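Local structure of malonyl CoA-acyl carrier protein transacylase (3G87) at residues E141-E146 / E176-H181; T152-D157 / L163-P168. The protein probably transfers the malonyl group from malonyl-CoA to holo acyl carrier protein, releasing CoA, as a malonyl-CoA:ACP transacylase. One frame throughout, in Å; residues are numbered along the deposited sequence.

Interaction 1: residues E141-E146 / E176-H181; sequences ERTLDE and EALFQH
L178 and F179 meet T143 where helix 137-146 lies against the loop after helix 169-175, on the outer flank of the small ferredoxin-like (beta-alpha-beta-beta-alpha-beta) subdomain that malonyl transacylases carry beside their larger alpha/beta body. The two helices cover the same side of its antiparallel sheet, and this apolar patch ties the last turns of one to the exit of the other. At the start of the loop, helix-like backbone angles persist through E176-L178, though F179 N makes no more than a weak bond to E176 O, at 3.4 Å. L178 then offers its root: CB sits 3.8 Å from T143 CG2, the two side chains running antiparallel past one another, and the leucine also touches H147 and L149. The methyl of T143 stands anti to the backbone N (the OG1 torsion is -66°), which turns CG2 out to the loop and OG1 back along its own helix to bond Q139 O. F179 comes next, buried, its ring also packing on Y186 of strand 185-188. L178 CB lies over one ring face, offset toward the rim. From the helix side T143 CG2 approaches obliquely, 3.8 Å from F179 CZ. L144, whose side chain also packs on L149, comes in at the ring edge, near its plane, with CD2 4.2 Å from F179 CE2.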
loop_
_atom_site.group_PDB
_atom_site.type_symbol
_atom_site.label_atom_id
_atom_site.label_comp_id
_atom_site.label_asym_id
_atom_site.label_seq_id
_atom_site.Cartn_x
_atom_site.Cartn_y
_atom_site.Cartn_z
ATOM N N GLU A 141 16.508 12.068 8.437
ATOM C CA GLU A 141 17.441 12.321 7.354
ATOM C C GLU A 141 18.775 12.800 7.834
ATOM O O GLU A 141 19.780 12.356 7.306
ATOM C CB GLU A 141 16.842 13.223 6.279
ATOM C CG GLU A 141 15.659 12.541 5.572
ATOM C CD GLU A 141 14.922 13.445 4.587
ATOM O OE1 GLU A 141 14.916 14.682 4.763
ATOM O OE2 GLU A 141 14.336 12.893 3.634
ATOM N N ARG A 142 18.791 13.626 8.878
ATOM C CA ARG A 142 20.047 14.144 9.461
ATOM C C ARG A 142 20.789 12.990 10.100
ATOM O O ARG A 142 21.991 12.776 9.860
ATOM C CB ARG A 142 19.766 15.186 10.545
ATOM C CG ARG A 142 20.978 16.038 10.953
ATOM C CD ARG A 142 20.681 17.221 11.934
ATOM N NE ARG A 142 19.677 16.896 12.950
ATOM C CZ ARG A 142 19.807 15.969 13.913
ATOM N NH1 ARG A 142 20.921 15.233 14.047
ATOM N NH2 ARG A 142 18.783 15.762 14.756
ATOM N N THR A 143 20.061 12.234 10.910
ATOM C CA THR A 143 20.644 11.122 11.610
ATOM C C THR A 143 21.260 10.134 10.631
ATOM O O THR A 143 22.391 9.764 10.815
ATOM C CB THR A 143 19.621 10.462 12.455
ATOM O OG1 THR A 143 19.256 11.389 13.474
ATOM C CG2 THR A 143 20.199 9.169 13.069
ATOM N N LEU A 144 20.526 9.767 9.582
ATOM C CA LEU A 144 21.064 8.903 8.525
ATOM C C LEU A 144 22.320 9.504 7.903
ATOM O O LEU A 144 23.285 8.767 7.724
ATOM C CB LEU A 144 20.028 8.576 7.401
ATOM C CG LEU A 144 18.698 7.947 7.842
ATOM C CD1 LEU A 144 17.679 8.029 6.688
ATOM C CD2 LEU A 144 18.908 6.490 8.313
ATOM N N ASP A 145 22.347 10.787 7.563
ATOM C CA ASP A 145 23.561 11.405 7.056
ATOM C C ASP A 145 24.731 11.330 8.008
ATOM O O ASP A 145 25.781 10.992 7.603
ATOM C CB ASP A 145 23.408 12.887 6.665
ATOM C CG ASP A 145 22.384 13.150 5.594
ATOM O OD1 ASP A 145 22.190 12.402 4.694
ATOM O OD2 ASP A 145 21.761 14.167 5.656
ATOM N N GLU A 146 24.509 11.662 9.270
ATOM C CA GLU A 146 25.553 11.772 10.261
ATOM C C GLU A 146 26.289 10.489 10.510
ATOM O O GLU A 146 27.420 10.510 10.873
ATOM C CB GLU A 146 25.028 12.295 11.595
ATOM C CG GLU A 146 24.885 13.758 11.695
ATOM C CD GLU A 146 23.903 14.191 12.708
ATOM O OE1 GLU A 146 23.388 13.378 13.399
ATOM O OE2 GLU A 146 23.661 15.351 12.848
ATOM N N GLU A 176 19.153 0.739 13.821
ATOM C CA GLU A 176 18.493 0.385 15.059
ATOM C C GLU A 176 18.993 1.148 16.238
ATOM O O GLU A 176 18.252 1.702 16.969
ATOM C CB GLU A 176 18.554 -1.107 15.382
ATOM C CG GLU A 176 18.089 -1.397 16.788
ATOM C CD GLU A 176 17.550 -2.791 17.032
ATOM O OE1 GLU A 176 16.412 -2.943 17.446
ATOM O OE2 GLU A 176 18.281 -3.734 16.878
ATOM N N ALA A 177 20.283 1.137 16.398
ATOM C CA ALA A 177 20.926 1.843 17.438
ATOM C C ALA A 177 20.701 3.340 17.384
ATOM O O ALA A 177 20.872 3.984 18.371
ATOM C CB ALA A 177 22.365 1.537 17.409
ATOM N N LEU A 178 20.321 3.889 16.241
ATOM C CA LEU A 178 20.216 5.330 16.132
ATOM C C LEU A 178 18.870 5.876 16.427
ATOM O O LEU A 178 18.727 7.028 16.600
ATOM C CB LEU A 178 20.663 5.832 14.778
ATOM C CG LEU A 178 21.960 5.299 14.245
ATOM C CD1 LEU A 178 22.131 5.594 12.843
ATOM C CD2 LEU A 178 23.056 5.800 15.032
ATOM N N PHE A 179 17.886 5.008 16.452
ATOM C CA PHE A 179 16.527 5.386 16.669
ATOM C C PHE A 179 15.923 4.701 17.886
ATOM O O PHE A 179 14.776 4.331 17.875
ATOM C CB PHE A 179 15.678 5.138 15.417
ATOM C CG PHE A 179 16.136 5.901 14.216
ATOM C CD1 PHE A 179 15.961 7.238 14.120
ATOM C CD2 PHE A 179 16.798 5.259 13.203
ATOM C CE1 PHE A 179 16.427 7.883 13.067
ATOM C CE2 PHE A 179 17.240 5.909 12.145
ATOM C CZ PHE A 179 17.047 7.209 12.061
ATOM N N GLN A 180 16.710 4.505 18.924
ATOM C CA GLN A 180 16.167 4.017 20.169
ATOM C C GLN A 180 16.637 4.862 21.295
ATOM O O GLN A 180 17.672 4.647 21.862
ATOM C CB GLN A 180 16.499 2.586 20.397
ATOM C CG GLN A 180 15.704 1.699 19.549
ATOM C CD GLN A 180 16.416 0.450 19.235
ATOM O OE1 GLN A 180 16.077 -0.225 18.302
ATOM N NE2 GLN A 180 17.432 0.143 19.993
ATOM N N HIS A 181 15.842 5.856 21.586
ATOM C CA HIS A 181 16.175 6.787 22.575
ATOM C C HIS A 181 15.072 7.754 22.686
ATOM O O HIS A 181 14.419 8.031 21.708
ATOM C CB HIS A 181 17.396 7.539 22.139
ATOM C CG HIS A 181 17.147 8.496 21.024
ATOM N ND1 HIS A 181 16.858 9.819 21.232
ATOM C CD2 HIS A 181 17.160 8.318 19.691
ATOM C CE1 HIS A 181 16.705 10.415 20.071
ATOM N NE2 HIS A 181 16.887 9.526 19.121
#

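Interaction 2: residues T152-D157 / L163-P168; sequences TAIAND and LVISGP
V164 O takes two amide protons, from A155 N at 2.6 Å and from N156 N at 3.3 Å. The first bond is nearly straight, 170° at the hydrogen; the second reaches the oxygen from well off the C=O direction, with a C=O...N angle of 127°. V164 N answers by donating to N156 O, in the carbonyl plane on a lone pair. Farther along, A153 and S166 form a hydrogen-bonded pair through both their amides and carbonyls, A153 N lying 3.0 Å from S166 O. A155 and N156 both face V164, a classic beta bulge in the hairpin of strands 153-159 and 162-168, part of the antiparallel sheet of the acyltransferase fold; 162-168 goes on to pair with strand 127-133 through L163 and I165. The helical psi of A155 (-37°) makes the extra step and swings its CB toward the partner strand, 3.4 Å from S166 OG, a hydroxyl that is bonded to F195 O. N156 and V164 project together from the same face, with N156 CB 3.3 Å from V164 CG2; N156 also touches H91, which lies within a GHSLG sequence that is probably the nucleophile elbow. I154 points away from the partner strand and packs against helix 137-146, on I140 and E141, yet its CG2 comes 4.1 Å from L163 CD2. T152 closes the far end: its CG2 lies 3.5 Å from S166 O and its OG1, hydrogen-bonded to E171, lies near G167 CA and P168 CD.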
loop_
_atom_site.group_PDB
_atom_site.type_symbol
_atom_site.label_atom_id
_atom_site.label_comp_id
_atom_site.label_asym_id
_atom_site.label_seq_id
_atom_site.Cartn_x
_atom_site.Cartn_y
_atom_site.Cartn_z
ATOM N N THR A 152 20.183 4.829 2.365
ATOM C CA THR A 152 18.979 4.669 3.103
ATOM C C THR A 152 18.169 5.935 3.023
ATOM O O THR A 152 18.695 6.971 3.233
ATOM C CB THR A 152 19.285 4.308 4.554
ATOM O OG1 THR A 152 20.010 3.114 4.578
ATOM C CG2 THR A 152 18.060 4.116 5.352
ATOM N N ALA A 153 16.886 5.816 2.715
ATOM C CA ALA A 153 15.975 6.969 2.628
ATOM C C ALA A 153 14.557 6.709 3.169
ATOM O O ALA A 153 14.205 5.585 3.540
ATOM C CB ALA A 153 15.909 7.432 1.137
ATOM N N ILE A 154 13.710 7.735 3.183
ATOM C CA ILE A 154 12.356 7.520 3.563
ATOM C C ILE A 154 11.585 6.806 2.428
ATOM O O ILE A 154 11.600 7.243 1.252
ATOM C CB ILE A 154 11.643 8.825 3.888
ATOM C CG1 ILE A 154 12.520 9.723 4.761
ATOM C CG2 ILE A 154 10.237 8.531 4.464
ATOM C CD1 ILE A 154 12.567 9.368 6.196
ATOM N N ALA A 155 10.887 5.744 2.809
ATOM C CA ALA A 155 10.112 4.966 1.859
ATOM C C ALA A 155 8.599 5.155 1.983
ATOM O O ALA A 155 7.893 5.077 0.972
ATOM C CB ALA A 155 10.460 3.476 2.013
ATOM N N ASN A 156 8.114 5.293 3.230
ATOM C CA ASN A 156 6.733 5.614 3.578
ATOM C C ASN A 156 6.703 6.865 4.431
ATOM O O ASN A 156 7.385 6.938 5.413
ATOM C CB ASN A 156 6.102 4.531 4.472
ATOM C CG ASN A 156 5.879 3.189 3.786
ATOM O OD1 ASN A 156 6.266 2.952 2.619
ATOM N ND2 ASN A 156 5.206 2.279 4.522
ATOM N N ASP A 157 5.891 7.853 4.093
ATOM C CA ASP A 157 5.628 8.885 5.055
ATOM C C ASP A 157 4.187 8.686 5.471
ATOM O O ASP A 157 3.269 9.066 4.745
ATOM C CB ASP A 157 5.836 10.270 4.463
ATOM C CG ASP A 157 5.349 11.365 5.400
ATOM O OD1 ASP A 157 5.270 11.155 6.654
ATOM O OD2 ASP A 157 4.996 12.425 4.870
ATOM N N LEU A 163 7.215 6.975 10.009
ATOM C CA LEU A 163 7.825 6.930 8.714
ATOM C C LEU A 163 8.568 5.649 8.631
ATOM O O LEU A 163 8.930 5.111 9.622
ATOM C CB LEU A 163 8.770 8.108 8.500
ATOM C CG LEU A 163 8.242 9.529 8.660
ATOM C CD1 LEU A 163 8.433 10.113 9.958
ATOM C CD2 LEU A 163 8.595 10.504 7.620
ATOM N N VAL A 164 8.757 5.175 7.413
ATOM C CA VAL A 164 9.490 3.977 7.108
ATOM C C VAL A 164 10.693 4.253 6.245
ATOM O O VAL A 164 10.637 4.952 5.304
ATOM C CB VAL A 164 8.600 2.917 6.423
ATOM C CG1 VAL A 164 9.247 1.605 6.380
ATOM C CG2 VAL A 164 7.329 2.833 7.046
ATOM N N ILE A 165 11.788 3.647 6.607
ATOM C CA ILE A 165 13.004 3.746 5.883
ATOM C C ILE A 165 13.307 2.468 5.199
ATOM O O ILE A 165 12.863 1.443 5.580
ATOM C CB ILE A 165 14.208 4.072 6.792
ATOM C CG1 ILE A 165 14.264 3.124 7.953
ATOM C CG2 ILE A 165 14.195 5.501 7.251
ATOM C CD1 ILE A 165 15.307 3.422 8.882
ATOM N N SER A 166 14.066 2.576 4.141
ATOM C CA SER A 166 14.608 1.450 3.483
ATOM C C SER A 166 15.943 1.742 2.905
ATOM O O SER A 166 16.266 2.844 2.636
ATOM C CB SER A 166 13.620 0.806 2.483
ATOM O OG SER A 166 13.303 1.632 1.466
ATOM N N GLY A 167 16.713 0.685 2.769
ATOM C CA GLY A 167 18.053 0.692 2.253
ATOM C C GLY A 167 18.695 -0.653 2.321
ATOM O O GLY A 167 18.033 -1.614 2.542
ATOM N N PRO A 168 20.001 -0.724 2.138
ATOM C CA PRO A 168 20.692 -1.998 2.316
ATOM C C PRO A 168 20.530 -2.552 3.711
ATOM O O PRO A 168 20.514 -1.814 4.653
ATOM C CB PRO A 168 22.136 -1.662 2.032
ATOM C CG PRO A 168 22.111 -0.436 1.380
ATOM C CD PRO A 168 20.947 0.329 1.824
#

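Following the chain from the N terminus, strand 127-133 leads into helix 137-146, which supplies the first half of interaction 1. A short loop then brings the chain to strand 153-159, and a tight turn returns it along 162-168, so interaction 2 closes a small hairpin loop. Helix 169-175 follows, and only beyond it does segment 176-181 come back to the first helix, closing a wider loop that encloses the whole hairpin. The two contacts nest and do not cross. Their centres are 12 Å apart, joined where L144 CD1 packs 3.8 Å from T152 O. Together they hold the two helices against the sheet of the ferredoxin-like subdomain.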